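Local atomic coordinates of uncharacterized protein (Archaeoglobus fulgidus, PDB entry 3LOT), a protein that probably cleaves beta-keto acids such as 3-keto-5-aminohexanoate, using a zinc ion held in a TIM-barrel fold. Residues Gln78-Ile83 against Thr296-Arg301; Phe121-Leu126 against Pro139-Met144; Asn183-Phe188 against Arg225-Glu230; Phe201-Leu206 against Trp234-Ala239. All blocks are in the same frame, centred on the assembly; numbering follows the deposited sequence. Where two conformers were deposited one is given.

Contact 1 of 4, residues Gln78-Ile83 against Thr296-Arg301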
# COMPACT_ATOMS: atom_id res chain seq x y z
N GLN D 78 8.22 -1.40 -44.92
CA GLN D 78 9.50 -1.91 -44.44
C GLN D 78 9.39 -2.91 -43.28
O GLN D 78 10.31 -3.70 -43.06
CB GLN D 78 10.39 -0.76 -43.99
CG GLN D 78 10.71 0.22 -45.10
CD GLN D 78 11.71 1.21 -44.64
OE1 GLN D 78 12.71 0.85 -44.08
NE2 GLN D 78 11.43 2.49 -44.84
N SER D 79 8.29 -2.90 -42.54
CA SER D 79 8.26 -3.66 -41.29
C SER D 79 6.89 -4.21 -40.97
O SER D 79 5.89 -3.60 -41.33
CB SER D 79 8.76 -2.75 -40.16
OG SER D 79 8.64 -3.41 -38.91
N ASP D 80 6.86 -5.36 -40.29
CA ASP D 80 5.60 -5.92 -39.77
C ASP D 80 5.25 -5.43 -38.35
O ASP D 80 4.30 -5.89 -37.74
CB ASP D 80 5.57 -7.47 -39.86
CG ASP D 80 6.54 -8.16 -38.94
OD1 ASP D 80 7.44 -7.50 -38.40
OD2 ASP D 80 6.42 -9.41 -38.76
N VAL D 81 6.04 -4.50 -37.84
CA VAL D 81 5.76 -3.89 -36.55
C VAL D 81 4.31 -3.46 -36.40
O VAL D 81 3.68 -3.01 -37.37
CB VAL D 81 6.69 -2.66 -36.31
CG1 VAL D 81 6.29 -1.49 -37.22
CG2 VAL D 81 6.69 -2.26 -34.82
N VAL D 82 3.77 -3.62 -35.19
CA VAL D 82 2.44 -3.11 -34.89
C VAL D 82 2.51 -1.56 -34.78
O VAL D 82 3.33 -1.00 -34.05
CB VAL D 82 1.82 -3.76 -33.60
CG1 VAL D 82 0.43 -3.19 -33.30
CG2 VAL D 82 1.72 -5.31 -33.77
N ILE D 83 1.69 -0.90 -35.59
CA ILE D 83 1.69 0.56 -35.68
C ILE D 83 0.53 1.11 -34.87
O ILE D 83 -0.67 0.97 -35.24
CB ILE D 83 1.60 1.05 -37.15
CG1 ILE D 83 2.76 0.45 -38.00
CG2 ILE D 83 1.53 2.58 -37.15
CD1 ILE D 83 2.57 0.53 -39.53
N THR D 296 7.85 -10.43 -30.51
CA THR D 296 7.82 -10.10 -31.93
C THR D 296 6.51 -9.37 -32.30
O THR D 296 5.56 -9.40 -31.54
CB THR D 296 7.91 -11.36 -32.79
OG1 THR D 296 6.73 -12.13 -32.60
CG2 THR D 296 9.14 -12.23 -32.47
N PRO D 297 6.47 -8.70 -33.47
CA PRO D 297 5.20 -8.05 -33.79
C PRO D 297 4.03 -9.03 -33.84
O PRO D 297 2.94 -8.74 -33.31
CB PRO D 297 5.49 -7.39 -35.14
CG PRO D 297 6.95 -6.99 -34.97
CD PRO D 297 7.55 -8.20 -34.34
N ASP D 298 4.24 -10.21 -34.40
CA ASP D 298 3.12 -11.15 -34.48
C ASP D 298 2.68 -11.67 -33.10
O ASP D 298 1.48 -11.92 -32.87
CB ASP D 298 3.40 -12.27 -35.46
CG ASP D 298 3.22 -11.82 -36.93
OD1 ASP D 298 2.55 -10.75 -37.23
OD2 ASP D 298 3.79 -12.54 -37.80
N GLU D 299 3.64 -11.78 -32.19
CA GLU D 299 3.36 -12.10 -30.79
C GLU D 299 2.54 -11.00 -30.11
O GLU D 299 1.59 -11.28 -29.40
CB GLU D 299 4.68 -12.36 -30.04
CG GLU D 299 5.26 -13.70 -30.41
CD GLU D 299 6.67 -13.97 -29.89
OE1 GLU D 299 7.40 -13.04 -29.50
OE2 GLU D 299 7.08 -15.16 -29.87
N VAL D 300 2.88 -9.75 -30.39
CA VAL D 300 2.11 -8.64 -29.91
C VAL D 300 0.64 -8.78 -30.39
O VAL D 300 -0.33 -8.63 -29.62
CB VAL D 300 2.72 -7.27 -30.37
CG1 VAL D 300 1.66 -6.13 -30.16
CG2 VAL D 300 4.06 -6.98 -29.60
N ARG D 301 0.47 -9.06 -31.68
CA ARG D 301 -0.86 -9.23 -32.23
C ARG D 301 -1.65 -10.34 -31.50
O ARG D 301 -2.85 -10.19 -31.23
CB ARG D 301 -0.77 -9.51 -33.73
CG ARG D 301 -0.37 -8.29 -34.53
CD ARG D 301 -0.33 -8.54 -36.07
NE ARG D 301 0.05 -7.26 -36.66
CZ ARG D 301 1.29 -6.89 -36.96
NH1 ARG D 301 2.30 -7.73 -36.91
NH2 ARG D 301 1.49 -5.68 -37.43
O HOH W 1 6.57 -10.77 -36.04
O HOH W 2 4.41 -10.74 -39.81
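Arg301 grips the backbone carbonyl of Asp80 end-on, its NH1 and NH2 each 2.8 Å from the single atom Asp80 O. The acceptor lies only 2° out of the guanidinium plane, so both N-H groups converge on it along the edge of the flat group. Extended from CG to NE, the side chain delivers it there, with both N-H...O angles bent to 145°. Relative to the peptide the two donors differ: NH1 approaches in the carbonyl plane, whereas NH2 stands above it, 37° out. NH2 also makes a weak bond to Val81 O and has a salt bridge to Glu110, while NH1 turns to Asp298 OD1 at 3.0 Å, a salt bridge within the helix. One guanidinium face is covered by Val82, whose CG2 sits 3.6 Å above the plane over its centre.

The carboxylates of Asp80 and Asp298 come close, OD2 to OD2 4.2 Å. A water donates to both, 2.6 Å to Asp80 OD2 and 2.8 Å to Asp298 OD2, and a second water joins Asp80 OD2 to Asp298 N, near the helix start. There Thr296 is the N-cap and forms a capping box with Glu299.

Outward from the polar centre, the Pro297 ring packs against Asp80, with CB by the carbonyl oxygen and CG by OD1. On the buried side Val82 CG2 meets Val300 CG1 at 3.7 Å.

The guanidinium thus ties the turn entering strand 82-85 to helix 297-304 chiefly through main-chain oxygens. Its positive charge, together with the waters, probably offsets the repulsion between the two neighbouring aspartates.

Contact 2 of 4, residues Phe121-Leu126 against Pro139-Met144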
# COMPACT_ATOMS: atom_id res chain seq x y z
N PHE D 121 -2.25 19.24 -18.26
CA PHE D 121 -1.15 18.56 -18.88
C PHE D 121 -0.19 19.65 -19.28
O PHE D 121 -0.31 20.20 -20.35
CB PHE D 121 -1.63 17.75 -20.08
CG PHE D 121 -0.61 16.75 -20.58
CD1 PHE D 121 0.72 17.13 -20.80
CD2 PHE D 121 -0.99 15.45 -20.85
CE1 PHE D 121 1.64 16.19 -21.28
CE2 PHE D 121 -0.06 14.53 -21.32
CZ PHE D 121 1.23 14.90 -21.54
N ALA D 122 0.72 20.00 -18.35
CA ALA D 122 1.50 21.23 -18.39
C ALA D 122 2.99 20.96 -18.51
O ALA D 122 3.55 20.17 -17.75
CB ALA D 122 1.19 22.09 -17.11
N ILE D 123 3.61 21.59 -19.52
CA ILE D 123 5.06 21.59 -19.75
C ILE D 123 5.70 22.96 -19.79
O ILE D 123 6.85 23.11 -20.16
CB ILE D 123 5.40 20.82 -21.03
CG1 ILE D 123 4.74 21.45 -22.30
CG2 ILE D 123 4.99 19.36 -20.82
CD1 ILE D 123 4.86 20.54 -23.54
N HIS D 124 4.96 23.98 -19.37
CA HIS D 124 5.52 25.31 -19.24
C HIS D 124 6.80 25.39 -18.40
O HIS D 124 7.61 26.26 -18.68
CB HIS D 124 4.49 26.35 -18.77
CG HIS D 124 3.95 26.10 -17.39
ND1 HIS D 124 2.98 25.15 -17.13
CD2 HIS D 124 4.23 26.69 -16.20
CE1 HIS D 124 2.70 25.15 -15.85
NE2 HIS D 124 3.43 26.08 -15.26
N PRO D 125 7.02 24.49 -17.40
CA PRO D 125 8.31 24.55 -16.68
C PRO D 125 9.59 24.32 -17.53
O PRO D 125 10.69 24.76 -17.15
CB PRO D 125 8.14 23.45 -15.63
CG PRO D 125 6.66 23.42 -15.39
CD PRO D 125 6.10 23.54 -16.75
N LEU D 126 9.46 23.63 -18.66
CA LEU D 126 10.57 23.46 -19.62
C LEU D 126 11.16 24.75 -20.13
O LEU D 126 12.32 24.74 -20.60
CB LEU D 126 10.14 22.61 -20.81
CG LEU D 126 9.79 21.18 -20.43
CD1 LEU D 126 9.22 20.38 -21.61
CD2 LEU D 126 11.03 20.55 -19.82
N PRO D 139 8.44 28.05 -27.87
CA PRO D 139 8.15 28.56 -26.53
C PRO D 139 6.68 28.97 -26.38
O PRO D 139 6.10 28.88 -25.29
CB PRO D 139 9.08 29.76 -26.41
CG PRO D 139 9.35 30.20 -27.80
CD PRO D 139 9.39 28.92 -28.59
N GLU D 140 6.06 29.40 -27.45
CA GLU D 140 4.63 29.66 -27.43
C GLU D 140 3.81 28.41 -27.05
O GLU D 140 2.92 28.47 -26.17
CB GLU D 140 4.20 30.17 -28.78
CG GLU D 140 2.70 30.37 -28.85
CD GLU D 140 2.27 31.39 -29.89
OE1 GLU D 140 3.10 31.71 -30.78
OE2 GLU D 140 1.10 31.87 -29.81
N TYR D 141 4.11 27.29 -27.68
CA TYR D 141 3.48 26.02 -27.36
C TYR D 141 3.64 25.64 -25.89
O TYR D 141 2.68 25.26 -25.20
CB TYR D 141 4.06 24.93 -28.26
CG TYR D 141 3.68 23.54 -27.86
CD1 TYR D 141 2.35 23.12 -27.86
CD2 TYR D 141 4.65 22.64 -27.48
CE1 TYR D 141 2.00 21.82 -27.49
CE2 TYR D 141 4.33 21.35 -27.10
CZ TYR D 141 3.01 20.94 -27.11
OH TYR D 141 2.71 19.65 -26.72
N LEU D 142 4.86 25.73 -25.40
CA LEU D 142 5.14 25.32 -24.04
C LEU D 142 4.35 26.22 -23.04
O LEU D 142 3.73 25.72 -22.10
CB LEU D 142 6.65 25.37 -23.78
CG LEU D 142 7.58 24.48 -24.64
CD1 LEU D 142 9.02 24.78 -24.22
CD2 LEU D 142 7.24 22.98 -24.49
N GLU D 143 4.39 27.53 -23.25
CA GLU D 143 3.63 28.48 -22.43
C GLU D 143 2.13 28.23 -22.43
O GLU D 143 1.48 28.31 -21.38
CB GLU D 143 3.86 29.91 -22.90
CG GLU D 143 3.07 30.97 -22.12
CD GLU D 143 3.24 30.88 -20.58
OE1 GLU D 143 4.31 30.47 -20.07
OE2 GLU D 143 2.24 31.21 -19.88
N MSE D 144 1.58 27.95 -23.61
CA MSE D 144 0.16 27.73 -23.72
C MSE D 144 -0.35 26.53 -22.99
O MSE D 144 -1.50 26.55 -22.54
CB MSE D 144 -0.29 27.75 -25.17
CG MSE D 144 -0.32 29.19 -25.61
SE MSE D 144 -0.67 29.41 -27.48
CE MSE D 144 -0.36 31.37 -27.76
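Leu142 O lies against His124, 3.4 Å from His124 CA and 3.5 Å from its CB, and takes a hydrogen bond from Thr145 OG1. The same hydroxyl accepts from Ile123 N, so Thr145 joins the last turn of helix 137-144 to the loop, although the two segments make no direct polar bond. His124 N, although 3.5 Å from Leu142 O, is badly angled for one.

Apolar groups carry the rest. The side chains of Ile123 and Leu142 cross at about a right angle, with Ile123 CD1 3.5 Å from Leu142 CD2. Placing Ile123 CG1 between the backbone N and carbonyl carbon (chi1 61°) swings this branch toward the helix, where CD1 also reaches Tyr141 CE2 at 3.7 Å. The other Leu142 branch, CD1, approaches Leu126 CB at 4.2 Å. Tyr141 OH is hydrogen-bonded to Thr92 OG1, which holds the far end of the ring. The Tyr141 side chain as a whole lies about 10 Å from the zinc ion.

Phe154 of a second subunit packs on Ala122 and His124. The pairing is a short helix that returns to pack on the loop preceding it, within the segment between strands 111-115 and 170-175 of the TIM barrel.

Contact 3 of 4, residues Asn183-Phe188 against Arg225-Glu230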
# COMPACT_ATOMS: atom_id res chain seq x y z
N ASN D 183 -12.25 5.79 -13.97
CA ASN D 183 -12.99 6.10 -15.20
C ASN D 183 -13.03 4.85 -16.13
O ASN D 183 -14.09 4.52 -16.70
CB ASN D 183 -12.41 7.29 -15.97
CG ASN D 183 -12.49 8.64 -15.22
OD1 ASN D 183 -13.09 8.74 -14.13
ND2 ASN D 183 -11.83 9.68 -15.80
N THR D 184 -11.87 4.19 -16.28
CA THR D 184 -11.76 2.99 -17.10
C THR D 184 -12.71 1.86 -16.66
O THR D 184 -13.42 1.26 -17.50
CB THR D 184 -10.31 2.54 -17.19
OG1 THR D 184 -9.53 3.61 -17.76
CG2 THR D 184 -10.19 1.24 -18.01
N ALA D 185 -12.74 1.60 -15.34
CA ALA D 185 -13.65 0.61 -14.76
C ALA D 185 -15.10 0.93 -15.09
O ALA D 185 -15.86 0.06 -15.48
CB ALA D 185 -13.49 0.52 -13.26
N PHE D 186 -15.45 2.20 -14.95
CA PHE D 186 -16.81 2.63 -15.20
C PHE D 186 -17.21 2.37 -16.65
O PHE D 186 -18.28 1.82 -16.88
CB PHE D 186 -16.97 4.09 -14.82
CG PHE D 186 -18.28 4.70 -15.26
CD1 PHE D 186 -19.42 4.54 -14.50
CD2 PHE D 186 -18.35 5.46 -16.40
CE1 PHE D 186 -20.63 5.14 -14.89
CE2 PHE D 186 -19.53 6.06 -16.78
CZ PHE D 186 -20.68 5.90 -16.02
N MSE D 187 -16.38 2.77 -17.60
CA MSE D 187 -16.67 2.59 -19.02
C MSE D 187 -16.71 1.12 -19.42
O MSE D 187 -17.51 0.72 -20.28
CB MSE D 187 -15.62 3.32 -19.88
CG MSE D 187 -15.62 4.87 -19.80
SE MSE D 187 -17.32 5.64 -20.34
CE MSE D 187 -17.09 5.29 -22.25
N PHE D 188 -15.86 0.33 -18.78
CA PHE D 188 -15.88 -1.14 -18.92
C PHE D 188 -17.19 -1.68 -18.40
O PHE D 188 -17.89 -2.36 -19.12
CB PHE D 188 -14.65 -1.75 -18.23
CG PHE D 188 -14.66 -3.25 -18.08
CD1 PHE D 188 -14.97 -4.09 -19.12
CD2 PHE D 188 -14.27 -3.83 -16.87
CE1 PHE D 188 -14.94 -5.47 -18.97
CE2 PHE D 188 -14.24 -5.21 -16.71
CZ PHE D 188 -14.57 -6.03 -17.77
N ARG D 225 -8.13 -4.45 -8.75
CA ARG D 225 -9.25 -4.51 -7.86
C ARG D 225 -10.55 -4.01 -8.50
O ARG D 225 -11.62 -4.46 -8.13
CB ARG D 225 -8.97 -3.71 -6.61
CG ARG D 225 -9.97 -3.89 -5.52
CD ARG D 225 -9.57 -3.04 -4.32
NE ARG D 225 -9.39 -1.63 -4.68
CZ ARG D 225 -10.38 -0.72 -4.74
NH1 ARG D 225 -11.66 -1.07 -4.51
NH2 ARG D 225 -10.11 0.53 -5.06
N LEU D 226 -10.46 -3.02 -9.38
CA LEU D 226 -11.67 -2.51 -10.11
C LEU D 226 -12.04 -3.32 -11.33
O LEU D 226 -13.22 -3.48 -11.60
CB LEU D 226 -11.50 -1.06 -10.52
CG LEU D 226 -11.19 -0.10 -9.38
CD1 LEU D 226 -11.14 1.34 -9.96
CD2 LEU D 226 -12.28 -0.16 -8.27
N ILE D 227 -11.05 -3.83 -12.05
CA ILE D 227 -11.22 -4.39 -13.40
C ILE D 227 -11.13 -5.91 -13.36
O ILE D 227 -11.98 -6.59 -13.92
CB ILE D 227 -10.23 -3.76 -14.41
CG1 ILE D 227 -10.61 -2.27 -14.62
CG2 ILE D 227 -10.16 -4.56 -15.71
CD1 ILE D 227 -9.49 -1.38 -15.16
N GLY D 228 -10.19 -6.39 -12.57
CA GLY D 228 -9.92 -7.79 -12.37
C GLY D 228 -8.72 -8.18 -13.20
O GLY D 228 -8.68 -7.90 -14.40
N ARG D 229 -7.77 -8.85 -12.56
CA ARG D 229 -6.53 -9.27 -13.21
C ARG D 229 -6.76 -10.00 -14.54
O ARG D 229 -6.05 -9.76 -15.52
CB ARG D 229 -5.77 -10.21 -12.29
CG ARG D 229 -5.23 -9.59 -11.01
CD ARG D 229 -4.73 -10.72 -10.08
NE ARG D 229 -3.78 -10.26 -9.03
CZ ARG D 229 -4.12 -9.67 -7.88
NH1 ARG D 229 -5.39 -9.38 -7.59
NH2 ARG D 229 -3.16 -9.33 -7.00
N GLU D 230 -7.77 -10.87 -14.57
CA GLU D 230 -8.01 -11.72 -15.73
C GLU D 230 -8.59 -10.86 -16.89
O GLU D 230 -8.59 -11.32 -18.02
CB GLU D 230 -8.90 -12.93 -15.36
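Residues 183-188 of helix 178-189 run past the end of helix 213-226, closest at Ala185 and, just beyond that end, Ile227 (CA to CA 5.7 Å); Gly228 then leaves helical geometry with a positive phi of 101°. Ala185 CB points at the other segment and sits 3.7 Å from Leu226 CB, with Leu226 CD1 a little farther at 4.1 Å.

Ile227 lies along the same surface. Its CG1, anti to the carbonyl carbon (chi1 -68°), runs past Ala185 so that CD1 ends 3.9 Å from Thr184 CG2. The hydroxyl on the other Thr184 branch bonds instead to Gln180 O, one turn back in its own helix, leaving the methyl for the apolar contact. Helices 178-189 and 213-226 flank strand 197-203 in sequence and lie on the outside of the TIM barrel; Thr184 and Ile227 both rest on Leu199 of that strand, so their contact reaches down to the sheet.

Phe188, one turn further along, meets Ile227 as well. With CG anti to the backbone N (chi1 169°), its ring presents an edge to Ile227 O, which lies near the ring plane, 3.8 Å from Phe188 CE2; CE2 is 4.3 Å from Ile227 CG2.

Contact 4 of 4, residues Phe201-Leu206 against Trp234-Ala239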
# COMPACT_ATOMS: atom_id res chain seq x y z
N PHE D 201 -0.10 2.84 -18.13
CA PHE D 201 0.01 3.69 -16.97
C PHE D 201 1.11 4.69 -17.29
O PHE D 201 2.21 4.26 -17.67
CB PHE D 201 0.40 2.86 -15.77
CG PHE D 201 -0.58 1.75 -15.42
CD1 PHE D 201 -1.93 1.90 -15.57
CD2 PHE D 201 -0.11 0.58 -14.83
CE1 PHE D 201 -2.80 0.90 -15.16
CE2 PHE D 201 -1.00 -0.42 -14.45
CZ PHE D 201 -2.33 -0.26 -14.63
N ILE D 202 0.82 5.99 -17.23
CA ILE D 202 1.77 7.05 -17.60
C ILE D 202 2.14 7.89 -16.38
O ILE D 202 1.28 8.53 -15.74
CB ILE D 202 1.25 7.93 -18.72
CG1 ILE D 202 0.81 7.03 -19.93
CG2 ILE D 202 2.32 8.95 -19.17
CD1 ILE D 202 0.59 7.77 -21.27
N HIS D 203 3.41 7.88 -16.05
CA HIS D 203 3.90 8.46 -14.78
C HIS D 203 4.80 9.63 -15.05
O HIS D 203 5.74 9.53 -15.84
CB HIS D 203 4.63 7.36 -13.98
CG HIS D 203 3.70 6.33 -13.39
ND1 HIS D 203 3.28 6.37 -12.07
CD2 HIS D 203 3.08 5.26 -13.95
CE1 HIS D 203 2.46 5.36 -11.84
NE2 HIS D 203 2.30 4.69 -12.97
N GLY D 204 4.53 10.73 -14.37
CA GLY D 204 5.42 11.87 -14.32
C GLY D 204 4.94 13.10 -15.07
O GLY D 204 5.71 14.01 -15.28
N ILE D 205 3.70 13.14 -15.53
CA ILE D 205 3.17 14.33 -16.16
C ILE D 205 2.73 15.33 -15.08
O ILE D 205 2.15 14.95 -14.05
CB ILE D 205 1.99 14.03 -17.13
CG1 ILE D 205 2.44 13.09 -18.25
CG2 ILE D 205 1.40 15.33 -17.71
CD1 ILE D 205 3.60 13.55 -19.05
N LEU D 206 3.02 16.62 -15.32
CA LEU D 206 2.55 17.68 -14.44
C LEU D 206 1.06 17.80 -14.77
O LEU D 206 0.70 18.28 -15.86
CB LEU D 206 3.33 18.98 -14.64
CG LEU D 206 2.86 20.24 -13.85
CD1 LEU D 206 2.77 19.97 -12.36
CD2 LEU D 206 3.69 21.48 -14.10
N TRP D 234 -1.33 -4.65 -19.24
CA TRP D 234 -0.85 -3.28 -19.02
C TRP D 234 0.60 -3.07 -19.42
O TRP D 234 1.42 -3.99 -19.40
CB TRP D 234 -1.06 -2.85 -17.57
CG TRP D 234 -0.28 -3.67 -16.57
CD1 TRP D 234 -0.58 -4.92 -16.11
CD2 TRP D 234 0.91 -3.27 -15.88
NE1 TRP D 234 0.37 -5.33 -15.20
CE2 TRP D 234 1.28 -4.33 -15.03
CE3 TRP D 234 1.69 -2.13 -15.92
CZ2 TRP D 234 2.43 -4.28 -14.24
CZ3 TRP D 234 2.78 -2.05 -15.08
CH2 TRP D 234 3.15 -3.14 -14.27
N SER D 235 0.87 -1.83 -19.78
CA SER D 235 2.19 -1.31 -20.07
C SER D 235 2.37 -0.08 -19.21
O SER D 235 1.42 0.46 -18.63
CB SER D 235 2.27 -0.94 -21.57
OG SER D 235 3.57 -0.48 -21.95
N LEU D 236 3.58 0.40 -19.16
CA LEU D 236 3.92 1.59 -18.38
C LEU D 236 4.93 2.48 -19.10
O LEU D 236 5.77 1.97 -19.88
CB LEU D 236 4.48 1.16 -17.04
CG LEU D 236 5.05 2.23 -16.09
CD1 LEU D 236 4.84 1.80 -14.62
CD2 LEU D 236 6.51 2.53 -16.41
N VAL D 237 4.78 3.79 -18.87
CA VAL D 237 5.67 4.87 -19.28
C VAL D 237 6.18 5.60 -18.04
O VAL D 237 5.39 6.10 -17.22
CB VAL D 237 4.94 5.94 -20.09
CG1 VAL D 237 5.90 7.12 -20.43
CG2 VAL D 237 4.33 5.33 -21.37
N GLY D 238 7.49 5.65 -17.87
CA GLY D 238 8.14 6.59 -16.97
C GLY D 238 8.69 7.79 -17.75
O GLY D 238 9.45 7.61 -18.67
N ALA D 239 8.27 9.01 -17.40
CA ALA D 239 8.74 10.22 -18.09
C ALA D 239 10.19 10.49 -17.74
O ALA D 239 10.64 10.27 -16.62
CB ALA D 239 7.86 11.44 -17.69
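Phe201 and Trp234 carry the aromatic end of this strand pair, with ring planes 30° apart but slid so far that they barely overlap, the Phe201 ring centroid 5.3 Å from that of the six-membered ring of Trp234. Phe201 CD2 lies 3.4 Å from Trp234 CE3, and CE2 stands over the rim of the indole. Trp234 CG, between its backbone N and carbonyl carbon (chi1 63°), sets the indole across the Phe201 side chain.

Two residues on, His203 crosses Leu236 at about a right angle, His203 CD2 3.9 Å from Leu236 CD1; ND1 is held by Gly210 O. On the other face Ile202 and Val237 lie side by side, with Ile202 CG2 4.1 Å from Val237 CB.

Parallel bridges fix this register, the strand axes only 12° apart. Phe201 N bonds to Ser235 O and Val237 N to Phe201 O, both 2.9 Å, followed by His203 N to Val237 O and Ala239 N to His203 O.

Phe201, His203 and Leu236 pack on helix 213-226, the crossover of this beta-alpha-beta unit, and Trp234 and Leu236 on helix 243-252, whereas the side chain of Ile202 faces the barrel interior and lies about 7 Å from the zinc ion.

Overall arrangement
Contact 4 is the innermost of the four, with its centre about 9 Å from that of the chain, and rests on main-chain bonds between barrel strands. The other three lie 16 to 20 Å out. Contact 1 reaches the same sheet from across the chain's centre, but through an arginine, waters and carboxylates in a partly buried setting. Contacts 2 and 3 are buried and largely apolar; both touch the second subunit. Contact 3 joins helices that precede and follow strand 197-203 of contact 4, whereas contact 2 meets contact 4 directly, Ala122 N lying 3.0 Å from Leu206 O in a probable hydrogen bond.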